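Local coordinates for protein excinuclease ABC, subunit A. (Deinococcus radiodurans, PDB 2VF7) that binds and hydrolyses ATP, binds DNA and zinc, and probably takes part in recognising damaged DNA during excision repair, at residues T584-V589 against G752-L757; G501-N506 against Q542-A547. The protein carries 1 engineered substitution. All coordinates share one frame; numbering follows the deposited sequence.

Contact 1. Residues T584-V589 against G752-L757; sequences TRLVRV and GTVYVL
The Tyr755 ring is met by Val587, whose CG1 comes obliquely to 3.6 Å from CD2, the two side chains lying alongside and pointing the same way. Over one face of the ring sits Thr753 OG1, displaced toward the rim; this buried hydroxyl has no hydrogen-bond partner in the model. Val587 CG2 likewise lies over one face of the Arg585 guanidinium, offset to its rim, while Arg585 NH2 makes a salt bridge with Glu744. Tyr755 CG stands anti to the carbonyl carbon (chi1 -66°), which lays the ring alongside Val587 while the hydroxyl bonds to the backbone oxygen of Glu744. With an alanine in place of Tyr755, a gap would probably open beside Val587 and the Glu744 oxygen would lose its hydroxyl mate.

The backbones pair as parallel strands. Val587 N reaches Val754 O at 2.9 Å and Val589 N reaches Val756 O at 2.9 Å; in the other direction Val754 N bonds to Arg585 O and Val756 N to Val587 O. At the start of the ladder Gly752 O takes Thr584 N at 2.7 Å and, weakly, Arg585 N. On the other face of the sheet Leu586 CD2 touches Val754 CG1 at 4.0 Å and Val756 CG1 at 4.1 Å, and Arg588 CB packs on Val756 CG2. Here 585-589 is the edge strand, within this chain, of the ABC ATPase core sheet, and 753-758 is its Walker B strand. An amide ladder thus fixes the register; apolar contacts line the Leu586 face, while the other mixes in a hydroxyl and a guanidinium.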
ATOM      1  N   THR A 584     -12.997 -49.733 -12.554  1.00 62.95           N
ATOM      2  CA  THR A 584     -11.737 -49.707 -13.283  1.00 63.25           C
ATOM      3  C   THR A 584     -10.953 -48.438 -12.969  1.00 63.43           C
ATOM      4  O   THR A 584      -9.772 -48.491 -12.607  1.00 63.68           O
ATOM      5  CB  THR A 584     -11.996 -49.783 -14.800  1.00 63.17           C
ATOM      6  OG1 THR A 584     -12.733 -50.978 -15.094  1.00 63.11           O
ATOM      7  CG2 THR A 584     -10.685 -49.789 -15.581  1.00 63.60           C
ATOM      8  N   ARG A 585     -11.620 -47.299 -13.117  1.00 63.52           N
ATOM      9  CA  ARG A 585     -11.003 -46.005 -12.890  1.00 63.50           C
ATOM     10  C   ARG A 585     -11.726 -45.185 -11.828  1.00 63.21           C
ATOM     11  O   ARG A 585     -12.938 -45.302 -11.644  1.00 63.14           O
ATOM     12  CB  ARG A 585     -10.982 -45.198 -14.180  1.00 63.53           C
ATOM     13  CG  ARG A 585      -9.992 -45.668 -15.203  1.00 64.81           C
ATOM     14  CD  ARG A 585      -9.532 -44.483 -16.037  1.00 66.81           C
ATOM     15  NE  ARG A 585     -10.653 -43.695 -16.555  1.00 67.79           N
ATOM     16  CZ  ARG A 585     -10.589 -42.400 -16.855  1.00 68.90           C
ATOM     17  NH1 ARG A 585      -9.460 -41.722 -16.678  1.00 69.29           N
ATOM     18  NH2 ARG A 585     -11.663 -41.774 -17.319  1.00 69.44           N
ATOM     19  N   LEU A 586     -10.938 -44.365 -11.139  1.00 62.88           N
ATOM     20  CA  LEU A 586     -11.410 -43.287 -10.299  1.00 62.66           C
ATOM     21  C   LEU A 586     -11.135 -42.004 -11.073  1.00 62.61           C
ATOM     22  O   LEU A 586     -10.037 -41.793 -11.577  1.00 62.25           O
ATOM     23  CB  LEU A 586     -10.632 -43.304  -8.973  1.00 62.69           C
ATOM     24  CG  LEU A 586     -10.733 -42.302  -7.809  1.00 62.27           C
ATOM     25  CD1 LEU A 586      -9.945 -41.033  -8.059  1.00 62.85           C
ATOM     26  CD2 LEU A 586     -12.164 -41.991  -7.390  1.00 62.42           C
ATOM     27  N   VAL A 587     -12.151 -41.162 -11.187  1.00 62.93           N
ATOM     28  CA  VAL A 587     -11.977 -39.816 -11.723  1.00 62.78           C
ATOM     29  C   VAL A 587     -12.567 -38.831 -10.723  1.00 62.79           C
ATOM     30  O   VAL A 587     -13.755 -38.887 -10.436  1.00 62.62           O
ATOM     31  CB  VAL A 587     -12.661 -39.655 -13.096  1.00 62.55           C
ATOM     32  CG1 VAL A 587     -12.792 -38.184 -13.458  1.00 62.66           C
ATOM     33  CG2 VAL A 587     -11.885 -40.398 -14.157  1.00 62.14           C
ATOM     34  N   ARG A 588     -11.739 -37.951 -10.174  1.00 62.99           N
ATOM     35  CA  ARG A 588     -12.261 -36.943  -9.273  1.00 64.06           C
ATOM     36  C   ARG A 588     -12.313 -35.587  -9.966  1.00 64.12           C
ATOM     37  O   ARG A 588     -11.386 -35.204 -10.670  1.00 64.00           O
ATOM     38  CB  ARG A 588     -11.488 -36.895  -7.944  1.00 64.21           C
ATOM     39  CG  ARG A 588     -10.334 -35.891  -7.870  1.00 66.46           C
ATOM     40  CD  ARG A 588     -10.100 -35.410  -6.439  1.00 68.20           C
ATOM     41  NE  ARG A 588     -11.322 -34.861  -5.853  1.00 70.01           N
ATOM     42  CZ  ARG A 588     -11.371 -34.119  -4.748  1.00 71.10           C
ATOM     43  NH1 ARG A 588     -10.255 -33.816  -4.085  1.00 70.29           N
ATOM     44  NH2 ARG A 588     -12.549 -33.675  -4.312  1.00 71.01           N
ATOM     45  N   VAL A 589     -13.418 -34.878  -9.774  1.00 64.51           N
ATOM     46  CA  VAL A 589     -13.589 -33.555 -10.355  1.00 65.13           C
ATOM     47  C   VAL A 589     -13.704 -32.514  -9.244  1.00 65.59           C
ATOM     48  O   VAL A 589     -14.724 -32.407  -8.559  1.00 65.72           O
ATOM     49  CB  VAL A 589     -14.785 -33.504 -11.341  1.00 65.09           C
ATOM     50  CG1 VAL A 589     -14.933 -32.130 -11.936  1.00 64.75           C
ATOM     51  CG2 VAL A 589     -14.585 -34.524 -12.455  1.00 65.62           C
ATOM     52  N   GLY A 752     -17.398 -48.444 -16.005  1.00 62.34           N
ATOM     53  CA  GLY A 752     -16.211 -48.827 -15.242  1.00 61.55           C
ATOM     54  C   GLY A 752     -15.566 -47.729 -14.410  1.00 60.92           C
ATOM     55  O   GLY A 752     -14.857 -48.017 -13.442  1.00 61.00           O
ATOM     56  N   THR A 753     -15.796 -46.475 -14.781  1.00 59.99           N
ATOM     57  CA  THR A 753     -15.219 -45.362 -14.029  1.00 59.26           C
ATOM     58  C   THR A 753     -16.203 -44.788 -13.003  1.00 58.90           C
ATOM     59  O   THR A 753     -17.371 -44.554 -13.308  1.00 58.50           O
ATOM     60  CB  THR A 753     -14.561 -44.265 -14.944  1.00 59.00           C
ATOM     61  OG1 THR A 753     -14.699 -42.971 -14.343  1.00 59.76           O
ATOM     62  CG2 THR A 753     -15.168 -44.229 -16.331  1.00 58.53           C
ATOM     63  N   VAL A 754     -15.722 -44.594 -11.781  1.00 58.82           N
ATOM     64  CA  VAL A 754     -16.485 -43.885 -10.755  1.00 58.90           C
ATOM     65  C   VAL A 754     -16.071 -42.416 -10.777  1.00 58.60           C
ATOM     66  O   VAL A 754     -14.878 -42.094 -10.655  1.00 58.87           O
ATOM     67  CB  VAL A 754     -16.301 -44.529  -9.335  1.00 59.22           C
ATOM     68  CG1 VAL A 754     -14.833 -44.590  -8.942  1.00 59.93           C
ATOM     69  CG2 VAL A 754     -17.099 -43.795  -8.267  1.00 58.85           C
ATOM     70  N   TYR A 755     -17.048 -41.530 -10.982  1.00 58.24           N
ATOM     71  CA  TYR A 755     -16.801 -40.088 -10.942  1.00 57.52           C
ATOM     72  C   TYR A 755     -17.227 -39.534  -9.602  1.00 57.57           C
ATOM     73  O   TYR A 755     -18.405 -39.616  -9.252  1.00 57.39           O
ATOM     74  CB  TYR A 755     -17.571 -39.361 -12.047  1.00 57.27           C
ATOM     75  CG  TYR A 755     -17.130 -39.701 -13.446  1.00 57.00           C
ATOM     76  CD1 TYR A 755     -17.612 -40.838 -14.081  1.00 56.90           C
ATOM     77  CD2 TYR A 755     -16.227 -38.892 -14.135  1.00 56.92           C
ATOM     78  CE1 TYR A 755     -17.215 -41.170 -15.354  1.00 56.83           C
ATOM     79  CE2 TYR A 755     -15.820 -39.219 -15.427  1.00 56.72           C
ATOM     80  CZ  TYR A 755     -16.329 -40.364 -16.025  1.00 56.66           C
ATOM     81  OH  TYR A 755     -15.964 -40.725 -17.289  1.00 56.77           O
ATOM     82  N   VAL A 756     -16.281 -38.966  -8.857  1.00 57.72           N
ATOM     83  CA  VAL A 756     -16.626 -38.263  -7.626  1.00 58.18           C
ATOM     84  C   VAL A 756     -16.544 -36.736  -7.786  1.00 58.81           C
ATOM     85  O   VAL A 756     -15.513 -36.169  -8.150  1.00 58.12           O
ATOM     86  CB  VAL A 756     -15.884 -38.799  -6.369  1.00 58.19           C
ATOM     87  CG1 VAL A 756     -15.807 -40.336  -6.390  1.00 57.06           C
ATOM     88  CG2 VAL A 756     -14.513 -38.204  -6.254  1.00 59.15           C
ATOM     89  N   LEU A 757     -17.674 -36.095  -7.513  1.00 60.00           N
ATOM     90  CA  LEU A 757     -17.894 -34.690  -7.816  1.00 61.24           C
ATOM     91  C   LEU A 757     -18.360 -33.917  -6.567  1.00 62.42           C
ATOM     92  O   LEU A 757     -19.258 -34.352  -5.837  1.00 62.42           O
ATOM     93  CB  LEU A 757     -18.957 -34.585  -8.916  1.00 61.20           C
ATOM     94  CG  LEU A 757     -18.729 -34.866 -10.416  1.00 61.59           C
ATOM     95  CD1 LEU A 757     -17.666 -35.893 -10.731  1.00 62.58           C
ATOM     96  CD2 LEU A 757     -20.043 -35.267 -11.100  1.00 61.18           C
TER

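Contact 2. Residues G501-N506 against Q542-A547; sequences GWLELN and QALVDA
Ala547 N bonds to Leu544 O at 2.8 Å, a short backbone link three residues back along the helix, and both residues of that pair also touch the strand. The helix is irregular here: a wider pi-type turn spans 542-544, and the bond from Asp546 N to Gln542 O is weak and its geometry doubtful. Across to 501-506 there is no hydrogen bond at all; the contact is made of aliphatic carbons. Leu505 and Leu544 carry most of it between them. Leu544 CG is anti to the backbone N (chi1 -180°), which sends the branch out from the helix toward the strand, where CD1 meets Leu503 CD1 and Leu505 CD1, each at 3.9 Å. Leu505 reaches further in: its CD1 rests against the helix backbone, 3.8 Å from Leu544 CA, while its other branch, CD2, approaches Ala547 CB at 4.4 Å, a looser touch. The leucines meet at a slant rather than lying alongside one another.

Strand 502-510 is the middle strand of a three-stranded antiparallel sheet, flanked by 516-521 and 575-578, the antiparallel beta subdomain of an ABC ATPase. It packs on helix 536-551, which follows the Walker A P-loop. The strand and helix segments run at 113° to each other with axes 10.1 Å apart, a spacing filled by the leucines. Val518 and Phe520 of the neighbouring strand pack on Leu505, and Leu576 of the other one touches both Leu503 and Ala547, so the apolar layer continues beyond the two segments. At the helix's other side, Gln542 touches the bound ADP.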
ATOM      1  N   GLY A 501     -24.264 -52.858  -8.754  1.00 55.61           N
ATOM      2  CA  GLY A 501     -23.465 -53.456  -7.681  1.00 54.62           C
ATOM      3  C   GLY A 501     -23.373 -52.531  -6.481  1.00 54.32           C
ATOM      4  O   GLY A 501     -24.019 -51.472  -6.447  1.00 54.17           O
ATOM      5  N   TRP A 502     -22.565 -52.911  -5.495  1.00 53.94           N
ATOM      6  CA  TRP A 502     -22.444 -52.125  -4.260  1.00 53.78           C
ATOM      7  C   TRP A 502     -21.006 -52.000  -3.767  1.00 53.90           C
ATOM      8  O   TRP A 502     -20.325 -53.009  -3.568  1.00 54.04           O
ATOM      9  CB  TRP A 502     -23.323 -52.718  -3.152  1.00 53.35           C
ATOM     10  CG  TRP A 502     -24.800 -52.567  -3.390  1.00 53.23           C
ATOM     11  CD1 TRP A 502     -25.630 -53.471  -3.995  1.00 52.97           C
ATOM     12  CD2 TRP A 502     -25.621 -51.453  -3.020  1.00 52.76           C
ATOM     13  NE1 TRP A 502     -26.917 -52.988  -4.023  1.00 53.17           N
ATOM     14  CE2 TRP A 502     -26.942 -51.751  -3.431  1.00 53.45           C
ATOM     15  CE3 TRP A 502     -25.375 -50.234  -2.375  1.00 53.16           C
ATOM     16  CZ2 TRP A 502     -28.016 -50.865  -3.222  1.00 52.99           C
ATOM     17  CZ3 TRP A 502     -26.450 -49.357  -2.161  1.00 52.44           C
ATOM     18  CH2 TRP A 502     -27.746 -49.678  -2.592  1.00 52.21           C
ATOM     19  N   LEU A 503     -20.565 -50.759  -3.564  1.00 53.86           N
ATOM     20  CA  LEU A 503     -19.222 -50.432  -3.075  1.00 54.28           C
ATOM     21  C   LEU A 503     -19.291 -50.189  -1.568  1.00 54.38           C
ATOM     22  O   LEU A 503     -20.103 -49.388  -1.098  1.00 54.56           O
ATOM     23  CB  LEU A 503     -18.706 -49.174  -3.803  1.00 54.38           C
ATOM     24  CG  LEU A 503     -17.223 -48.839  -4.086  1.00 55.09           C
ATOM     25  CD1 LEU A 503     -16.711 -47.615  -3.312  1.00 54.99           C
ATOM     26  CD2 LEU A 503     -16.269 -50.049  -3.947  1.00 55.33           C
ATOM     27  N   GLU A 504     -18.452 -50.887  -0.810  1.00 54.73           N
ATOM     28  CA  GLU A 504     -18.444 -50.771   0.656  1.00 54.92           C
ATOM     29  C   GLU A 504     -17.230 -49.976   1.155  1.00 54.63           C
ATOM     30  O   GLU A 504     -16.077 -50.307   0.842  1.00 54.30           O
ATOM     31  CB  GLU A 504     -18.481 -52.161   1.316  1.00 54.88           C
ATOM     32  CG  GLU A 504     -19.706 -53.024   0.955  1.00 55.35           C
ATOM     33  CD  GLU A 504     -19.723 -54.386   1.655  1.00 56.44           C
ATOM     34  OE1 GLU A 504     -18.684 -54.778   2.245  1.00 58.36           O
ATOM     35  OE2 GLU A 504     -20.778 -55.077   1.614  1.00 58.52           O
ATOM     36  N   LEU A 505     -17.507 -48.911   1.905  1.00 54.59           N
ATOM     37  CA  LEU A 505     -16.478 -48.143   2.610  1.00 54.36           C
ATOM     38  C   LEU A 505     -16.711 -48.329   4.115  1.00 54.48           C
ATOM     39  O   LEU A 505     -17.616 -47.720   4.705  1.00 54.08           O
ATOM     40  CB  LEU A 505     -16.547 -46.661   2.230  1.00 54.34           C
ATOM     41  CG  LEU A 505     -15.313 -45.793   1.929  1.00 53.89           C
ATOM     42  CD1 LEU A 505     -15.708 -44.341   2.020  1.00 53.73           C
ATOM     43  CD2 LEU A 505     -14.126 -46.044   2.837  1.00 53.94           C
ATOM     44  N   ASN A 506     -15.902 -49.202   4.713  1.00 54.54           N
ATOM     45  CA  ASN A 506     -16.030 -49.591   6.111  1.00 54.52           C
ATOM     46  C   ASN A 506     -14.904 -49.038   6.989  1.00 54.75           C
ATOM     47  O   ASN A 506     -13.767 -48.872   6.533  1.00 54.52           O
ATOM     48  CB  ASN A 506     -16.066 -51.120   6.222  1.00 54.53           C
ATOM     49  CG  ASN A 506     -17.181 -51.749   5.392  1.00 54.60           C
ATOM     50  OD1 ASN A 506     -18.367 -51.466   5.599  1.00 55.10           O
ATOM     51  ND2 ASN A 506     -16.803 -52.613   4.452  1.00 52.96           N
ATOM     52  N   GLN A 542     -12.501 -36.683   0.813  1.00 56.78           N
ATOM     53  CA  GLN A 542     -11.301 -37.128   1.513  1.00 56.99           C
ATOM     54  C   GLN A 542     -11.208 -38.648   1.630  1.00 57.09           C
ATOM     55  O   GLN A 542     -10.342 -39.247   1.023  1.00 57.48           O
ATOM     56  CB  GLN A 542     -11.163 -36.423   2.865  1.00 57.04           C
ATOM     57  CG  GLN A 542     -11.151 -34.887   2.736  1.00 56.78           C
ATOM     58  CD  GLN A 542     -11.193 -34.177   4.079  1.00 57.08           C
ATOM     59  OE1 GLN A 542     -10.550 -34.611   5.045  1.00 58.46           O
ATOM     60  NE2 GLN A 542     -11.943 -33.075   4.148  1.00 55.19           N
ATOM     61  N   ALA A 543     -12.110 -39.275   2.374  1.00 57.72           N
ATOM     62  CA  ALA A 543     -11.998 -40.711   2.682  1.00 57.90           C
ATOM     63  C   ALA A 543     -12.205 -41.638   1.494  1.00 58.21           C
ATOM     64  O   ALA A 543     -11.384 -42.521   1.249  1.00 58.56           O
ATOM     65  CB  ALA A 543     -12.940 -41.101   3.823  1.00 57.83           C
ATOM     66  N   LEU A 544     -13.298 -41.456   0.762  1.00 58.66           N
ATOM     67  CA  LEU A 544     -13.572 -42.322  -0.372  1.00 59.02           C
ATOM     68  C   LEU A 544     -12.410 -42.253  -1.347  1.00 59.57           C
ATOM     69  O   LEU A 544     -11.729 -43.249  -1.563  1.00 59.55           O
ATOM     70  CB  LEU A 544     -14.883 -41.945  -1.071  1.00 59.16           C
ATOM     71  CG  LEU A 544     -15.259 -42.818  -2.282  1.00 58.90           C
ATOM     72  CD1 LEU A 544     -15.333 -44.290  -1.904  1.00 58.25           C
ATOM     73  CD2 LEU A 544     -16.566 -42.389  -2.901  1.00 58.53           C
ATOM     74  N   VAL A 545     -12.170 -41.062  -1.888  1.00 59.96           N
ATOM     75  CA  VAL A 545     -11.175 -40.832  -2.934  1.00 60.35           C
ATOM     76  C   VAL A 545      -9.797 -41.431  -2.634  1.00 60.81           C
ATOM     77  O   VAL A 545      -9.235 -42.144  -3.470  1.00 61.07           O
ATOM     78  CB  VAL A 545     -11.063 -39.318  -3.272  1.00 60.10           C
ATOM     79  CG1 VAL A 545      -9.841 -39.028  -4.127  1.00 60.74           C
ATOM     80  CG2 VAL A 545     -12.306 -38.857  -3.983  1.00 59.92           C
ATOM     81  N   ASP A 546      -9.238 -41.157  -1.461  1.00 61.21           N
ATOM     82  CA  ASP A 546      -7.957 -41.780  -1.153  1.00 61.87           C
ATOM     83  C   ASP A 546      -8.105 -43.064  -0.348  1.00 62.37           C
ATOM     84  O   ASP A 546      -7.300 -43.371   0.529  1.00 63.00           O
ATOM     85  CB  ASP A 546      -6.905 -40.798  -0.596  1.00 62.09           C
ATOM     86  CG  ASP A 546      -7.427 -39.918   0.522  1.00 61.96           C
ATOM     87  OD1 ASP A 546      -7.631 -40.450   1.640  1.00 60.83           O
ATOM     88  OD2 ASP A 546      -7.583 -38.691   0.282  1.00 59.68           O
ATOM     89  N   ALA A 547      -9.158 -43.809  -0.664  1.00 62.64           N
ATOM     90  CA  ALA A 547      -9.206 -45.232  -0.374  1.00 62.87           C
ATOM     91  C   ALA A 547      -9.048 -45.956  -1.705  1.00 63.02           C
ATOM     92  O   ALA A 547      -8.223 -46.859  -1.822  1.00 63.09           O
ATOM     93  CB  ALA A 547     -10.509 -45.622   0.323  1.00 62.76           C
TER

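In the fold
After some 500 residues that include the first P-loop and zinc site, the chain lays down strand 502-510, passes through strands 516-521 and 525-529 and the second P-loop, and returns on helix 536-551, where contact 2 closes a loop of 35 residues. Contact 1 opens at 584-589 and closes 162 residues on at 752-757, after an excursion that includes the second four-cysteine zinc site. The two loops follow in series, neither nesting nor crossing. They meet at the P-loop helix: Val756 CG1 of contact 1 packs on Leu544 CD2 of contact 2 at 4.1 Å. The helix packs in the angle between the antiparallel sheet and the mixed, mostly parallel core sheet of the same ATPase domain.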